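PDB 4B7H: catalase, which breaks down hydrogen peroxide to water and oxygen at a heme iron, and is inhibited by nitric oxide. Local coordinates for residues V64-I68 and I323-A327. Numbering follows the deposited sequence.
Unlike the reference sequence in segment 323-327: Ile326 (reference Leu). With HEM (protoporphyrin IX containing Fe), chain E.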
ATOM      1  N   VAL A  64       2.161 -10.609  -1.858  1.00  7.78           N
ATOM      2  CA  VAL A  64       2.840  -9.439  -1.329  1.00  8.61           C
ATOM      3  C   VAL A  64       4.181  -9.341  -2.057  1.00  7.64           C
ATOM      4  O   VAL A  64       4.613 -10.313  -2.667  1.00  7.87           O
ATOM      5  CB  VAL A  64       3.028  -9.591   0.189  1.00  8.52           C
ATOM      6  CG1 VAL A  64       1.670  -9.620   0.873  1.00  9.73           C
ATOM      7  CG2 VAL A  64       3.802 -10.875   0.515  1.00 10.09           C
ATOM      8  N   PRO A  65       4.836  -8.168  -2.027  1.00  6.91           N
ATOM      9  CA  PRO A  65       6.140  -8.089  -2.694  1.00  7.28           C
ATOM     10  C   PRO A  65       7.122  -9.102  -2.103  1.00  6.74           C
ATOM     11  O   PRO A  65       7.242  -9.233  -0.884  1.00  7.83           O
ATOM     12  CB  PRO A  65       6.601  -6.661  -2.388  1.00  7.94           C
ATOM     13  CG  PRO A  65       5.332  -5.914  -2.088  1.00  8.07           C
ATOM     14  CD  PRO A  65       4.482  -6.901  -1.365  1.00  7.08           C
ATOM     15  N   GLU A  66       7.810  -9.839  -2.967  1.00  7.42           N
ATOM     16  CA  GLU A  66       8.853 -10.740  -2.493  1.00  7.93           C
ATOM     17  C   GLU A  66      10.072  -9.901  -2.092  1.00  6.23           C
ATOM     18  O   GLU A  66      10.208  -8.746  -2.517  1.00  6.72           O
ATOM     19  CB  GLU A  66       9.226 -11.757  -3.584  1.00  7.72           C
ATOM     20  CG  GLU A  66       9.994 -11.140  -4.756  1.00  8.19           C
ATOM     21  CD  GLU A  66      10.260 -12.109  -5.907  1.00  8.34           C
ATOM     22  OE1 GLU A  66       9.510 -13.105  -6.065  1.00  9.23           O
ATOM     23  OE2 GLU A  66      11.231 -11.866  -6.672  1.00 10.33           O
ATOM     24  N   ARG A  67      10.962 -10.469  -1.281  1.00  6.65           N
ATOM     25  CA  ARG A  67      12.208  -9.791  -0.945  1.00  6.67           C
ATOM     26  C   ARG A  67      13.034  -9.477  -2.187  1.00  6.79           C
ATOM     27  O   ARG A  67      13.107 -10.287  -3.126  1.00  7.31           O
ATOM     28  CB  ARG A  67      13.081 -10.686  -0.072  1.00  6.93           C
ATOM     29  CG  ARG A  67      12.531 -10.959   1.289  1.00  6.47           C
ATOM     30  CD  ARG A  67      13.196 -12.241   1.808  1.00  7.54           C
ATOM     31  NE  ARG A  67      12.877 -12.496   3.205  1.00  7.84           N
ATOM     32  CZ  ARG A  67      11.702 -12.951   3.630  1.00  6.43           C
ATOM     33  NH1 ARG A  67      10.728 -13.233   2.758  1.00  7.83           N
ATOM     34  NH2 ARG A  67      11.504 -13.135   4.930  1.00  7.96           N
ATOM     35  N   ILE A  68      13.698  -8.323  -2.170  1.00  6.81           N
ATOM     36  CA  ILE A  68      14.794  -8.067  -3.103  1.00  7.15           C
ATOM     37  C   ILE A  68      16.056  -7.726  -2.304  1.00  7.43           C
ATOM     38  O   ILE A  68      16.066  -6.759  -1.533  1.00  8.02           O
ATOM     39  CB  ILE A  68      14.460  -6.949  -4.135  1.00  8.35           C
ATOM     40  CG1 ILE A  68      15.681  -6.687  -5.024  1.00  9.22           C
ATOM     41  CG2 ILE A  68      13.966  -5.657  -3.459  1.00  9.50           C
ATOM     42  CD1 ILE A  68      15.426  -5.718  -6.186  1.00 10.64           C
ATOM     43  N   ILE A 323       7.615 -17.596   7.799  1.00  7.36           N
ATOM     44  CA  ILE A 323       8.859 -17.535   7.027  1.00  8.26           C
ATOM     45  C   ILE A 323       8.810 -16.397   6.005  1.00  7.60           C
ATOM     46  O   ILE A 323       9.681 -15.525   6.000  1.00  8.08           O
ATOM     47  CB  ILE A 323       9.202 -18.876   6.335  1.00  8.50           C
ATOM     48  CG1 ILE A 323       9.289 -20.006   7.367  1.00 11.23           C
ATOM     49  CG2 ILE A 323      10.496 -18.750   5.546  1.00  9.46           C
ATOM     50  CD1 ILE A 323      10.345 -19.803   8.447  1.00 13.06           C
ATOM     51  N   GLU A 324       7.783 -16.369   5.156  1.00  7.20           N
ATOM     52  CA  GLU A 324       7.710 -15.275   4.186  1.00  6.75           C
ATOM     53  C   GLU A 324       7.665 -13.922   4.898  1.00  8.08           C
ATOM     54  O   GLU A 324       8.315 -12.971   4.460  1.00  7.55           O
ATOM     55  CB  GLU A 324       6.529 -15.425   3.220  1.00  8.81           C
ATOM     56  CG  GLU A 324       6.446 -14.304   2.173  1.00  8.84           C
ATOM     57  CD  GLU A 324       7.599 -14.300   1.172  1.00 11.28           C
ATOM     58  OE1 GLU A 324       8.255 -15.353   0.985  1.00 12.67           O
ATOM     59  OE2 GLU A 324       7.858 -13.231   0.566  1.00 12.01           O
ATOM     60  N   GLN A 325       6.927 -13.858   6.007  1.00  7.03           N
ATOM     61  CA  GLN A 325       6.745 -12.616   6.765  1.00  7.46           C
ATOM     62  C   GLN A 325       7.793 -12.352   7.852  1.00  7.07           C
ATOM     63  O   GLN A 325       7.725 -11.319   8.527  1.00  7.90           O
ATOM     64  CB  GLN A 325       5.367 -12.583   7.430  1.00  7.93           C
ATOM     65  CG  GLN A 325       4.219 -12.521   6.451  1.00  7.99           C
ATOM     66  CD  GLN A 325       2.887 -12.253   7.123  1.00  7.49           C
ATOM     67  OE1 GLN A 325       2.070 -11.479   6.610  1.00  8.72           O
ATOM     68  NE2 GLN A 325       2.651 -12.899   8.275  1.00  9.30           N
ATOM     69  N   ILE A 326       8.735 -13.268   8.070  1.00  6.73           N
ATOM     70  CA  ILE A 326       9.801 -12.944   9.011  1.00  7.34           C
ATOM     71  C   ILE A 326      10.585 -11.758   8.457  1.00  6.28           C
ATOM     72  O   ILE A 326      10.711 -11.594   7.238  1.00  7.54           O
ATOM     73  CB  ILE A 326      10.702 -14.159   9.359  1.00  7.77           C
ATOM     74  CG1 ILE A 326      11.373 -13.947  10.721  1.00  7.96           C
ATOM     75  CG2 ILE A 326      11.746 -14.444   8.271  1.00  9.21           C
ATOM     76  CD1 ILE A 326      12.058 -15.187  11.275  1.00 10.73           C
ATOM     77  N   ALA A 327      11.047 -10.900   9.359  1.00  7.25           N
ATOM     78  CA  ALA A 327      11.746  -9.683   8.968  1.00  6.38           C
ATOM     79  C   ALA A 327      13.123  -9.707   9.607  1.00  7.45           C
ATOM     80  O   ALA A 327      13.344  -9.122  10.673  1.00  7.86           O
ATOM     81  CB  ALA A 327      10.954  -8.450   9.423  1.00  7.75           C
TER
HETATM   82  CHA HEM E1517      18.182  -9.782   2.184  1.00  7.78           C
HETATM   83  CHB HEM E1517      20.076  -5.343   1.702  1.00  7.76           C
HETATM   84  CHC HEM E1517      24.500  -7.308   1.705  1.00  9.27           C
HETATM   85  CHD HEM E1517      22.592 -11.273   3.659  1.00  9.14           C
HETATM   86  C1A HEM E1517      18.305  -8.422   2.038  1.00  7.47           C
HETATM   87  C2A HEM E1517      17.211  -7.470   2.004  1.00  7.68           C
HETATM   88  C3A HEM E1517      17.749  -6.246   1.888  1.00  7.97           C
HETATM   89  C4A HEM E1517      19.185  -6.383   1.834  1.00  8.32           C
HETATM   90  CMA HEM E1517      17.033  -4.893   1.821  1.00  9.58           C
HETATM   91  CAA HEM E1517      15.714  -7.837   2.107  1.00  8.05           C
HETATM   92  CBA HEM E1517      15.311  -7.896   3.574  1.00  8.60           C
HETATM   93  CGA HEM E1517      13.826  -8.059   3.764  1.00  7.98           C
HETATM   94  O1A HEM E1517      13.448  -8.791   4.714  1.00  8.10           O
HETATM   95  O2A HEM E1517      13.014  -7.475   3.001  1.00  8.16           O
HETATM   96  C1B HEM E1517      21.444  -5.477   1.632  1.00  7.39           C
HETATM   97  C2B HEM E1517      22.392  -4.412   1.395  1.00  8.68           C
HETATM   98  C3B HEM E1517      23.620  -4.971   1.372  1.00  8.92           C
HETATM   99  C4B HEM E1517      23.469  -6.388   1.620  1.00  7.95           C
HETATM  100  CMB HEM E1517      21.995  -2.936   1.188  1.00  8.92           C
HETATM  101  CAB HEM E1517      25.002  -4.318   1.184  1.00 10.08           C
HETATM  102  CBB HEM E1517      25.245  -3.052   1.522  1.00 10.92           C
HETATM  103  C1C HEM E1517      24.394  -8.498   2.403  1.00  8.57           C
HETATM  104  C2C HEM E1517      25.455  -9.228   3.083  1.00  9.59           C
HETATM  105  C3C HEM E1517      24.903 -10.329   3.620  1.00  8.77           C
HETATM  106  C4C HEM E1517      23.489 -10.306   3.311  1.00  9.12           C
HETATM  107  CMC HEM E1517      26.940  -8.790   3.130  1.00 10.92           C
HETATM  108  CAC HEM E1517      25.537 -11.438   4.495  1.00  9.86           C
HETATM  109  CBC HEM E1517      26.599 -11.216   5.289  1.00 13.07           C
HETATM  110  C1D HEM E1517      21.255 -11.257   3.370  1.00  8.53           C
HETATM  111  C2D HEM E1517      20.384 -12.348   3.664  1.00  8.01           C
HETATM  112  C3D HEM E1517      19.019 -11.904   3.216  1.00  8.30           C
HETATM  113  C4D HEM E1517      19.181 -10.573   2.699  1.00  7.03           C
HETATM  114  CMD HEM E1517      20.760 -13.690   4.289  1.00  8.89           C
HETATM  115  CAD HEM E1517      17.744 -12.725   3.345  1.00  8.20           C
HETATM  116  CBD HEM E1517      17.272 -12.656   4.796  1.00  8.51           C
HETATM  117  CGD HEM E1517      16.078 -13.560   4.875  1.00  8.26           C
HETATM  118  O1D HEM E1517      14.948 -13.069   5.118  1.00  8.79           O
HETATM  119  O2D HEM E1517      16.254 -14.788   4.672  1.00  8.20           O
HETATM  120  NA  HEM E1517      19.502  -7.729   1.941  1.00  7.83           N
HETATM  121  NB  HEM E1517      22.124  -6.668   1.762  1.00  7.70           N
HETATM  122  NC  HEM E1517      23.202  -9.184   2.570  1.00  8.80           N
HETATM  123  ND  HEM E1517      20.523 -10.224   2.791  1.00  7.78           N
HETATM  124 FE   HEM E1517      21.345  -8.478   2.220  1.00  7.93          FE
HETATM  125  O   HOH W   1       6.137 -12.689  -1.627  1.00 12.42           O
HETATM  126  O   HOH W   2       7.204 -10.681   1.482  1.00  9.36           O
HETATM  127  O   HOH W   3      10.536 -13.292  -0.292  1.00  7.97           O
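Ile323, in the last turn of helix 319-324, offers its carbonyl oxygen to the guanidinium of Arg67: NH2 donates to Ile323 O at 3.2 Å, lying in the carbonyl plane, and the same oxygen accepts the backbone hydrogen bond from Ile326 N, a turn at the end of the helix. Glu324 O is gripped next, by Arg67 NH1 at 3.0 Å and weakly by NH2, and Arg359 binds this oxygen as well. The Glu324 side chain, CG anti to the backbone N (chi1 -179°) and then bent at chi2, runs past that of Arg67 in the opposite direction. Its carboxylate stands almost perpendicular to the guanidinium, planes 85° apart, and the salt bridge from OE2 to Arg67 NH1 is long at 3.6 Å. Waters link the segments: one donates to Pro65 O and Glu324 OE2, another to OE2 while accepting from Arg67 N and NH1. Further along, Ile326 lays CG2 against Arg67 NH2, 3.6 Å away, and its carbonyl oxygen takes a hydrogen bond from Arg359.

This buried contact joins the loop before strand 73-82 to the helix end at the propionate side of the heme pocket. Arg67 extends from CG to NE, which donates to heme O1D at 2.9 Å. Arg106 and Arg359 bind the heme too. Helix-end carbonyls and Glu324 probably offset part of that positive charge and help hold NE toward the propionate.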